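Local coordinates for Ent-copalyl diphosphate synthase (Streptomyces platensis, PDB 5BP8), which is a mainly helical protein, probably an enzyme of the terpene cyclase type, with a C-terminal part related to the squalene-hopene cyclase domain, at residues Val267-Ala272 against Leu317-Arg322; Tyr261-Trp266 against Pro503-Arg508; Asp199-Ala204 against Ala225-Ala230. One frame throughout, in Å; residues are numbered along the deposited sequence.

Interactions 1 and 2 sit side by side on helix 260-274. Their centres are about 13 Å apart. Interaction 2 uses the first turns of this helix and interaction 1 the turns that follow. Val267 of interaction 1 packs on Thr505 of interaction 2, so the two form one patch. Interaction 3 lies far off, at helix 221-228, with its centre about 29 Å from that of interaction 2 and about 38 Å from that of interaction 1. Along the chain it closes first. Interaction 2 then spans a long stretch that includes all of interaction 1. Helix 260-274 is thus tied both to a nearby helix, 307-319, and to the C-terminal helix 504-518.

Interaction 1: residues Val267-Ala272 against Leu317-Arg322; sequences VLNSLA and LAQHGR
The contact joins helix 260-274 to the C-terminal end of helix 307-319 and the turn that follows it, where His320 and Gln319 meet Leu268, Asn269 and Ala272. Leu268 CD2 lies over one face of the His320 imidazole, 4.1 Å from the ring centroid. This is a CH-pi contact, offset toward the rim. At the corner of the same ring, His320 CE1 comes 3.4 Å from Leu268 O. With its CG anti to its own carbonyl carbon (chi1 -65°), the ring sits where ND1 can bond to Ala316 O. NE2 bonds to Tyr278 OH. These two bonds fix the ring's rotation. A carbonyl can only accept, so ND1 carries the hydrogen of its bond.

The chain turns here through a Schellman motif. Arg322 N bonds to Leu317 O, and the matching bond from Gly321 N to Ala318 O is weak. Gly321 has positive phi. Leu317 O also takes His320 N, which arrives from the opposite face of the carbonyl plane.

Beside the ring, Gln319 reaches across with an extended chain. Gln319 NE2 makes a weak bond of 2.9 Å to Asn269 OD1, bent to 123° at the hydrogen. The two amide planes are 39° apart. Asn269 ND2 is held separately by Ala312 O. One water donates to Asn269 O and accepts from Gln319 NE2. Ala272 CB lies 3.7 Å from Gln319 OE1.

Interaction 2: residues Tyr261-Trp266 against Pro503-Arg508; sequences YFEQAW and PVTVIR
Val506 packs against Phe262, Glu263 and Trp266 where two helices of what is probably an alpha/alpha-barrel domain, as in squalene-hopene cyclases, run side by side. The axes of the short helical segments lie 9.3 Å apart and are nearly parallel, at 6°. The tight part centres on one methyl, Val506 CG2. Val506 CG2 lies 4.0 Å from Glu263 CA. It is as close to the CB of Trp266, one turn further on, and it also touches CZ of the Phe262 ring. Pro503, at the N-cap position of helix 504-518, touches the neighbouring ring atom: its CB is 4.0 Å from Phe262 CE2. Phe262 CE1 in turn stands over the face of the Trp266 indole. The indole also meets the ring of His354, with the planes nearly perpendicular.

The other side, around Glu263 and Thr505, is looser and holds water. The Glu263 chain is extended, with CG anti to the backbone N (chi1 173°), and this carries the carboxylate across to Thr505. Glu263 OE2 comes 3.4 Å from Thr505 CB. OE2 also takes the backbone N-H of Leu26, outside the two segments. Two waters fill in the polar links. One donates to Glu263 OE2 and accepts from Val506 N in the first turn of the helix. The other gives its hydrogen to Glu263 OE1 at 2.6 Å and accepts from Thr505 OG1.

Interaction 3: residues Asp199-Ala204 against Ala225-Ala230; sequences DGTRGA and AAWLGA
Asp199, Gly200 and Thr201, in the loop between helix 193-196 and helix 221-228, fold back on the C-terminal end of helix 221-228. Asp199 and Gly200 share Ala226 O, while Thr201 meets the Trp227 ring. Gly200 N donates to Ala226 O at 3.0 Å and 159°, from above the carbonyl plane. Ala226 O also receives a CA-H...O contact from Asp199. Gly200 O makes a second such contact, with Trp227 CA at 3.3 Å. Gly200 O is 3.3 Å from Ala226 O, but both are acceptors and no bond joins them.

Gly229, the first residue to leave the helix, has positive phi. Beyond it Ala230 N bonds to Asp199 OD2 at 3.2 Å, meeting it from above the carboxylate plane. Asp199 CG stands anti to the backbone N (chi1 -177°), which brings the carboxylate against Gly229 CA. Its other oxygen, OD1, accepts from a water. The same water donates to Trp227 O at 2.7 Å.

Trp227 NE1 donates to Ala204 O at 3.0 Å, with an angle of 139° at the hydrogen and the oxygen tilted out of the ring plane. Ala204 closes a type I' beta turn begun at Thr201, and its own N bonds to Thr201 O. Thr201 CG2 lies over the face of the five-membered ring of Trp227, 3.5 Å from its centroid, a CH-pi contact.

Within a continuing helix, Ala226 O would accept from Ala230 N. Here the loop serves both atoms separately, through Gly200 N and Asp199 OD2. The helix dipole probably does not help a negative charge here, so Ala230 N-H and the water are likely to matter for holding the carboxylate.

Interaction 1: residues Val267-Ala272 against Leu317-Arg322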
loop_
_atom_site.group_PDB
_atom_site.type_symbol
_atom_site.label_atom_id
_atom_site.label_comp_id
_atom_site.label_asym_id
_atom_site.label_seq_id
_atom_site.Cartn_x
_atom_site.Cartn_y
_atom_site.Cartn_z
ATOM N N VAL A 267 5.517 0.209 -13.004
ATOM C CA VAL A 267 6.003 1.221 -13.920
ATOM C C VAL A 267 6.125 0.647 -15.333
ATOM O O VAL A 267 5.622 1.246 -16.302
ATOM C CB VAL A 267 7.351 1.822 -13.481
ATOM C CG1 VAL A 267 7.924 2.686 -14.591
ATOM C CG2 VAL A 267 7.180 2.659 -12.210
ATOM N N LEU A 268 6.782 -0.507 -15.460
ATOM C CA LEU A 268 6.910 -1.131 -16.772
ATOM C C LEU A 268 5.563 -1.488 -17.407
ATOM O O LEU A 268 5.358 -1.259 -18.611
ATOM C CB LEU A 268 7.799 -2.366 -16.678
ATOM C CG LEU A 268 9.279 -2.082 -16.477
ATOM C CD1 LEU A 268 9.993 -3.361 -16.102
ATOM C CD2 LEU A 268 9.847 -1.465 -17.756
ATOM N N ASN A 269 4.621 -2.012 -16.622
ATOM C CA ASN A 269 3.303 -2.357 -17.178
ATOM C C ASN A 269 2.474 -1.149 -17.571
ATOM O O ASN A 269 1.771 -1.172 -18.583
ATOM C CB ASN A 269 2.500 -3.290 -16.257
ATOM C CG ASN A 269 3.101 -4.689 -16.194
ATOM O OD1 ASN A 269 3.677 -5.187 -17.174
ATOM N ND2 ASN A 269 2.985 -5.327 -15.033
ATOM N N SER A 270 2.577 -0.073 -16.804
ATOM C CA SER A 270 1.915 1.166 -17.177
ATOM C C SER A 270 2.477 1.710 -18.492
ATOM O O SER A 270 1.711 2.091 -19.381
ATOM C CB SER A 270 2.069 2.204 -16.064
ATOM O OG SER A 270 1.255 1.841 -14.962
ATOM N N LEU A 271 3.795 1.735 -18.618
ATOM C CA LEU A 271 4.440 2.232 -19.847
ATOM C C LEU A 271 4.137 1.368 -21.059
ATOM O O LEU A 271 3.970 1.902 -22.163
ATOM C CB LEU A 271 5.943 2.367 -19.664
ATOM C CG LEU A 271 6.398 3.758 -19.218
ATOM C CD1 LEU A 271 5.405 4.448 -18.294
ATOM C CD2 LEU A 271 7.742 3.632 -18.533
ATOM N N ALA A 272 4.035 0.056 -20.859
ATOM C CA ALA A 272 3.641 -0.853 -21.960
ATOM C C ALA A 272 2.237 -0.584 -22.434
ATOM O O ALA A 272 1.941 -0.694 -23.621
ATOM C CB ALA A 272 3.772 -2.301 -21.529
ATOM N N LEU A 317 8.079 -8.507 -17.503
ATOM C CA LEU A 317 9.232 -9.094 -18.169
ATOM C C LEU A 317 8.863 -9.533 -19.580
ATOM O O LEU A 317 9.575 -9.181 -20.547
ATOM C CB LEU A 317 9.822 -10.245 -17.362
ATOM C CG LEU A 317 10.622 -9.842 -16.121
ATOM C CD1 LEU A 317 10.838 -11.053 -15.231
ATOM C CD2 LEU A 317 11.944 -9.172 -16.474
ATOM N N ALA A 318 7.752 -10.247 -19.708
ATOM C CA ALA A 318 7.332 -10.787 -21.002
ATOM C C ALA A 318 6.972 -9.710 -22.011
ATOM O O ALA A 318 7.249 -9.847 -23.211
ATOM C CB ALA A 318 6.199 -11.779 -20.821
ATOM N N GLN A 319 6.374 -8.620 -21.548
ATOM C CA GLN A 319 6.091 -7.500 -22.436
ATOM C C GLN A 319 7.338 -6.778 -22.922
ATOM O O GLN A 319 7.267 -6.004 -23.884
ATOM C CB GLN A 319 5.141 -6.487 -21.788
ATOM C CG GLN A 319 3.758 -7.027 -21.575
ATOM C CD GLN A 319 2.769 -5.956 -21.192
ATOM O OE1 GLN A 319 1.984 -5.516 -22.022
ATOM N NE2 GLN A 319 2.798 -5.527 -19.920
ATOM N N HIS A 320 8.457 -6.980 -22.255
ATOM C CA HIS A 320 9.682 -6.304 -22.637
ATOM C C HIS A 320 10.768 -7.280 -23.096
ATOM O O HIS A 320 11.950 -7.020 -22.938
ATOM C CB HIS A 320 10.146 -5.406 -21.498
ATOM C CG HIS A 320 9.194 -4.290 -21.229
ATOM N ND1 HIS A 320 8.137 -4.410 -20.358
ATOM C CD2 HIS A 320 9.104 -3.051 -21.756
ATOM C CE1 HIS A 320 7.447 -3.291 -20.349
ATOM N NE2 HIS A 320 8.009 -2.450 -21.192
ATOM N N GLY A 321 10.334 -8.404 -23.652
ATOM C CA GLY A 321 11.225 -9.320 -24.361
ATOM C C GLY A 321 11.865 -10.416 -23.535
ATOM O O GLY A 321 12.773 -11.092 -24.026
ATOM N N ARG A 322 11.420 -10.602 -22.287
ATOM C CA ARG A 322 11.988 -11.630 -21.412
ATOM C C ARG A 322 10.890 -12.530 -20.901
ATOM O O ARG A 322 10.353 -12.337 -19.795
ATOM C CB ARG A 322 12.785 -11.014 -20.269
ATOM C CG ARG A 322 13.923 -10.142 -20.761
ATOM C CD ARG A 322 15.024 -9.979 -19.752
ATOM N NE ARG A 322 15.909 -8.896 -20.167
ATOM C CZ ARG A 322 16.917 -8.421 -19.442
ATOM N NH1 ARG A 322 17.238 -8.943 -18.265
ATOM N NH2 ARG A 322 17.622 -7.412 -19.906
HETATM O O HOH W 1 0.502 -3.418 -19.337
#

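Interaction 2: residues Tyr261-Trp266 against Pro503-Arg508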
loop_
_atom_site.group_PDB
_atom_site.type_symbol
_atom_site.label_atom_id
_atom_site.label_comp_id
_atom_site.label_asym_id
_atom_site.label_seq_id
_atom_site.Cartn_x
_atom_site.Cartn_y
_atom_site.Cartn_z
ATOM N N TYR A 261 10.473 -4.171 -6.418
ATOM C CA TYR A 261 9.893 -5.036 -7.473
ATOM C C TYR A 261 8.476 -4.655 -7.869
ATOM O O TYR A 261 8.130 -4.613 -9.068
ATOM C CB TYR A 261 9.932 -6.483 -7.034
ATOM C CG TYR A 261 11.321 -7.044 -6.718
ATOM C CD1 TYR A 261 12.447 -6.684 -7.476
ATOM C CD2 TYR A 261 11.498 -7.999 -5.723
ATOM C CE1 TYR A 261 13.690 -7.233 -7.221
ATOM C CE2 TYR A 261 12.736 -8.541 -5.459
ATOM C CZ TYR A 261 13.825 -8.181 -6.227
ATOM O OH TYR A 261 15.070 -8.731 -5.963
ATOM N N PHE A 262 7.634 -4.361 -6.878
ATOM C CA PHE A 262 6.314 -3.780 -7.133
ATOM C C PHE A 262 6.431 -2.534 -8.029
ATOM O O PHE A 262 5.764 -2.422 -9.068
ATOM C CB PHE A 262 5.654 -3.492 -5.762
ATOM C CG PHE A 262 4.484 -2.537 -5.796
ATOM C CD1 PHE A 262 3.443 -2.675 -6.700
ATOM C CD2 PHE A 262 4.377 -1.551 -4.866
ATOM C CE1 PHE A 262 2.347 -1.796 -6.689
ATOM C CE2 PHE A 262 3.286 -0.677 -4.851
ATOM C CZ PHE A 262 2.273 -0.803 -5.771
ATOM N N GLU A 263 7.292 -1.600 -7.652
ATOM C CA GLU A 263 7.401 -0.366 -8.437
ATOM C C GLU A 263 7.914 -0.643 -9.866
ATOM O O GLU A 263 7.350 -0.120 -10.847
ATOM C CB GLU A 263 8.312 0.635 -7.727
ATOM C CG GLU A 263 8.591 1.868 -8.577
ATOM C CD GLU A 263 9.265 2.949 -7.778
ATOM O OE1 GLU A 263 10.393 3.295 -8.156
ATOM O OE2 GLU A 263 8.649 3.458 -6.802
ATOM N N GLN A 264 8.957 -1.461 -9.970
ATOM C CA GLN A 264 9.548 -1.756 -11.295
ATOM C C GLN A 264 8.498 -2.369 -12.227
ATOM O O GLN A 264 8.342 -1.908 -13.362
ATOM C CB GLN A 264 10.755 -2.665 -11.179
ATOM C CG GLN A 264 11.949 -1.959 -10.578
ATOM C CD GLN A 264 13.164 -2.844 -10.344
ATOM O OE1 GLN A 264 13.075 -4.068 -10.198
ATOM N NE2 GLN A 264 14.315 -2.200 -10.226
ATOM N N ALA A 265 7.763 -3.367 -11.735
ATOM C CA ALA A 265 6.753 -4.044 -12.566
ATOM C C ALA A 265 5.588 -3.132 -12.934
ATOM O O ALA A 265 5.124 -3.114 -14.079
ATOM C CB ALA A 265 6.234 -5.267 -11.849
ATOM N N TRP A 266 5.098 -2.381 -11.951
ATOM C CA TRP A 266 3.958 -1.503 -12.199
ATOM C C TRP A 266 4.333 -0.366 -13.170
ATOM O O TRP A 266 3.570 -0.053 -14.087
ATOM C CB TRP A 266 3.345 -0.970 -10.889
ATOM C CG TRP A 266 2.144 -1.821 -10.317
ATOM C CD1 TRP A 266 0.831 -1.434 -10.263
ATOM C CD2 TRP A 266 2.180 -3.169 -9.752
ATOM N NE1 TRP A 266 0.060 -2.418 -9.688
ATOM C CE2 TRP A 266 0.848 -3.495 -9.364
ATOM C CE3 TRP A 266 3.194 -4.128 -9.565
ATOM C CZ2 TRP A 266 0.504 -4.738 -8.755
ATOM C CZ3 TRP A 266 2.854 -5.369 -8.907
ATOM C CH2 TRP A 266 1.525 -5.657 -8.534
ATOM N N PRO A 503 2.341 4.995 -3.320
ATOM C CA PRO A 503 3.520 4.675 -4.138
ATOM C C PRO A 503 3.615 5.696 -5.278
ATOM O O PRO A 503 2.983 5.548 -6.361
ATOM C CB PRO A 503 3.230 3.280 -4.607
ATOM C CG PRO A 503 1.728 3.273 -4.817
ATOM C CD PRO A 503 1.173 4.213 -3.745
ATOM N N VAL A 504 4.381 6.745 -5.016
ATOM C CA VAL A 504 4.318 7.972 -5.804
ATOM C C VAL A 504 4.758 7.739 -7.265
ATOM O O VAL A 504 4.157 8.258 -8.187
ATOM C CB VAL A 504 5.168 9.088 -5.140
ATOM C CG1 VAL A 504 5.316 10.299 -6.055
ATOM C CG2 VAL A 504 4.578 9.477 -3.774
ATOM N N THR A 505 5.787 6.935 -7.461
ATOM C CA THR A 505 6.319 6.733 -8.812
ATOM C C THR A 505 5.334 5.873 -9.598
ATOM O O THR A 505 5.093 6.102 -10.788
ATOM C CB THR A 505 7.692 6.092 -8.754
ATOM O OG1 THR A 505 8.570 6.941 -7.979
ATOM C CG2 THR A 505 8.260 5.884 -10.157
ATOM N N VAL A 506 4.738 4.910 -8.909
ATOM C CA VAL A 506 3.636 4.124 -9.482
ATOM C C VAL A 506 2.505 5.019 -9.989
ATOM O O VAL A 506 1.978 4.843 -11.100
ATOM C CB VAL A 506 3.155 3.049 -8.473
ATOM C CG1 VAL A 506 1.842 2.418 -8.913
ATOM C CG2 VAL A 506 4.199 1.955 -8.327
ATOM N N ILE A 507 2.122 5.994 -9.183
ATOM C CA ILE A 507 1.060 6.898 -9.580
ATOM C C ILE A 507 1.490 7.773 -10.776
ATOM O O ILE A 507 0.716 7.954 -11.710
ATOM C CB ILE A 507 0.605 7.757 -8.382
ATOM C CG1 ILE A 507 -0.003 6.864 -7.292
ATOM C CG2 ILE A 507 -0.425 8.797 -8.815
ATOM C CD1 ILE A 507 -0.169 7.583 -5.950
ATOM N N ARG A 508 2.716 8.276 -10.745
ATOM C CA ARG A 508 3.249 9.086 -11.836
ATOM C C ARG A 508 3.213 8.291 -13.143
ATOM O O ARG A 508 2.911 8.851 -14.205
ATOM C CB ARG A 508 4.662 9.595 -11.536
ATOM C CG ARG A 508 4.697 10.603 -10.384
ATOM C CD ARG A 508 6.058 11.226 -10.126
ATOM N NE ARG A 508 6.280 12.346 -11.029
ATOM C CZ ARG A 508 7.087 13.387 -10.805
ATOM N NH1 ARG A 508 7.791 13.520 -9.671
ATOM N NH2 ARG A 508 7.182 14.324 -11.741
HETATM O O HOH W 2 6.219 4.269 -6.159
HETATM O O HOH W 3 11.079 5.757 -7.599
#

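Interaction 3: residues Asp199-Ala204 against Ala225-Ala230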
loop_
_atom_site.group_PDB
_atom_site.type_symbol
_atom_site.label_atom_id
_atom_site.label_comp_id
_atom_site.label_asym_id
_atom_site.label_seq_id
_atom_site.Cartn_x
_atom_site.Cartn_y
_atom_site.Cartn_z
ATOM N N ASP A 199 9.722 -4.752 21.709
ATOM C CA ASP A 199 11.147 -4.991 21.821
ATOM C C ASP A 199 11.361 -6.490 21.873
ATOM O O ASP A 199 11.200 -7.108 22.906
ATOM C CB ASP A 199 11.700 -4.306 23.081
ATOM C CG ASP A 199 13.191 -4.450 23.236
ATOM O OD1 ASP A 199 13.797 -5.363 22.644
ATOM O OD2 ASP A 199 13.782 -3.652 24.019
ATOM N N GLY A 200 11.665 -7.075 20.731
ATOM C CA GLY A 200 11.871 -8.516 20.634
ATOM C C GLY A 200 11.951 -8.962 19.198
ATOM O O GLY A 200 11.739 -8.175 18.289
ATOM N N THR A 201 12.303 -10.223 18.978
ATOM C CA THR A 201 12.606 -10.696 17.618
ATOM C C THR A 201 11.588 -11.708 17.129
ATOM O O THR A 201 11.173 -11.658 15.962
ATOM C CB THR A 201 14.017 -11.294 17.565
ATOM O OG1 THR A 201 14.152 -12.303 18.580
ATOM C CG2 THR A 201 15.030 -10.182 17.847
ATOM N N ARG A 202 11.205 -12.661 17.989
ATOM C CA ARG A 202 10.066 -13.557 17.672
ATOM C C ARG A 202 10.234 -14.408 16.396
ATOM O O ARG A 202 9.247 -14.839 15.756
ATOM C CB ARG A 202 8.776 -12.751 17.554
ATOM C CG ARG A 202 8.467 -11.880 18.750
ATOM C CD ARG A 202 7.815 -12.709 19.817
ATOM N NE ARG A 202 7.728 -12.044 21.096
ATOM C CZ ARG A 202 6.834 -12.334 22.022
ATOM N NH1 ARG A 202 5.911 -13.268 21.804
ATOM N NH2 ARG A 202 6.846 -11.670 23.162
ATOM N N GLY A 203 11.476 -14.688 16.049
ATOM C CA GLY A 203 11.799 -15.453 14.863
ATOM C C GLY A 203 11.795 -14.677 13.559
ATOM O O GLY A 203 12.014 -15.259 12.504
ATOM N N ALA A 204 11.497 -13.373 13.608
ATOM C CA ALA A 204 11.634 -12.540 12.434
ATOM C C ALA A 204 13.112 -12.336 12.128
ATOM O O ALA A 204 13.927 -12.162 13.038
ATOM C CB ALA A 204 10.919 -11.217 12.635
ATOM N N ALA A 225 12.381 -1.323 14.159
ATOM C CA ALA A 225 12.587 -0.694 15.457
ATOM C C ALA A 225 12.284 -1.682 16.595
ATOM O O ALA A 225 12.982 -1.708 17.599
ATOM C CB ALA A 225 11.718 0.554 15.584
ATOM N N ALA A 226 11.214 -2.448 16.452
ATOM C CA ALA A 226 10.812 -3.413 17.491
ATOM C C ALA A 226 11.872 -4.509 17.620
ATOM O O ALA A 226 12.242 -4.929 18.732
ATOM C CB ALA A 226 9.444 -4.008 17.150
ATOM N N TRP A 227 12.395 -4.942 16.491
ATOM C CA TRP A 227 13.390 -6.015 16.444
ATOM C C TRP A 227 14.698 -5.558 17.091
ATOM O O TRP A 227 15.284 -6.294 17.888
ATOM C CB TRP A 227 13.623 -6.447 14.989
ATOM C CG TRP A 227 14.452 -7.700 14.814
ATOM C CD1 TRP A 227 13.993 -8.980 14.611
ATOM C CD2 TRP A 227 15.887 -7.784 14.810
ATOM N NE1 TRP A 227 15.058 -9.846 14.482
ATOM C CE2 TRP A 227 16.227 -9.150 14.637
ATOM C CE3 TRP A 227 16.914 -6.846 14.992
ATOM C CZ2 TRP A 227 17.560 -9.598 14.588
ATOM C CZ3 TRP A 227 18.257 -7.293 14.952
ATOM C CH2 TRP A 227 18.553 -8.664 14.755
ATOM N N LEU A 228 15.126 -4.343 16.782
ATOM C CA LEU A 228 16.375 -3.788 17.330
ATOM C C LEU A 228 16.320 -3.530 18.825
ATOM O O LEU A 228 17.348 -3.548 19.484
ATOM C CB LEU A 228 16.681 -2.443 16.654
ATOM C CG LEU A 228 17.166 -2.540 15.208
ATOM C CD1 LEU A 228 17.095 -1.192 14.505
ATOM C CD2 LEU A 228 18.573 -3.126 15.072
ATOM N N GLY A 229 15.146 -3.225 19.344
ATOM C CA GLY A 229 14.984 -2.973 20.746
ATOM C C GLY A 229 15.349 -1.556 21.173
ATOM O O GLY A 229 15.629 -0.673 20.347
ATOM N N ALA A 230 15.353 -1.361 22.480
ATOM C CA ALA A 230 15.393 -0.040 23.064
ATOM C C ALA A 230 16.762 0.613 22.946
ATOM O O ALA A 230 16.839 1.843 22.826
ATOM C CB ALA A 230 14.937 -0.090 24.508
HETATM O O HOH W 4 14.804 -6.939 20.463
#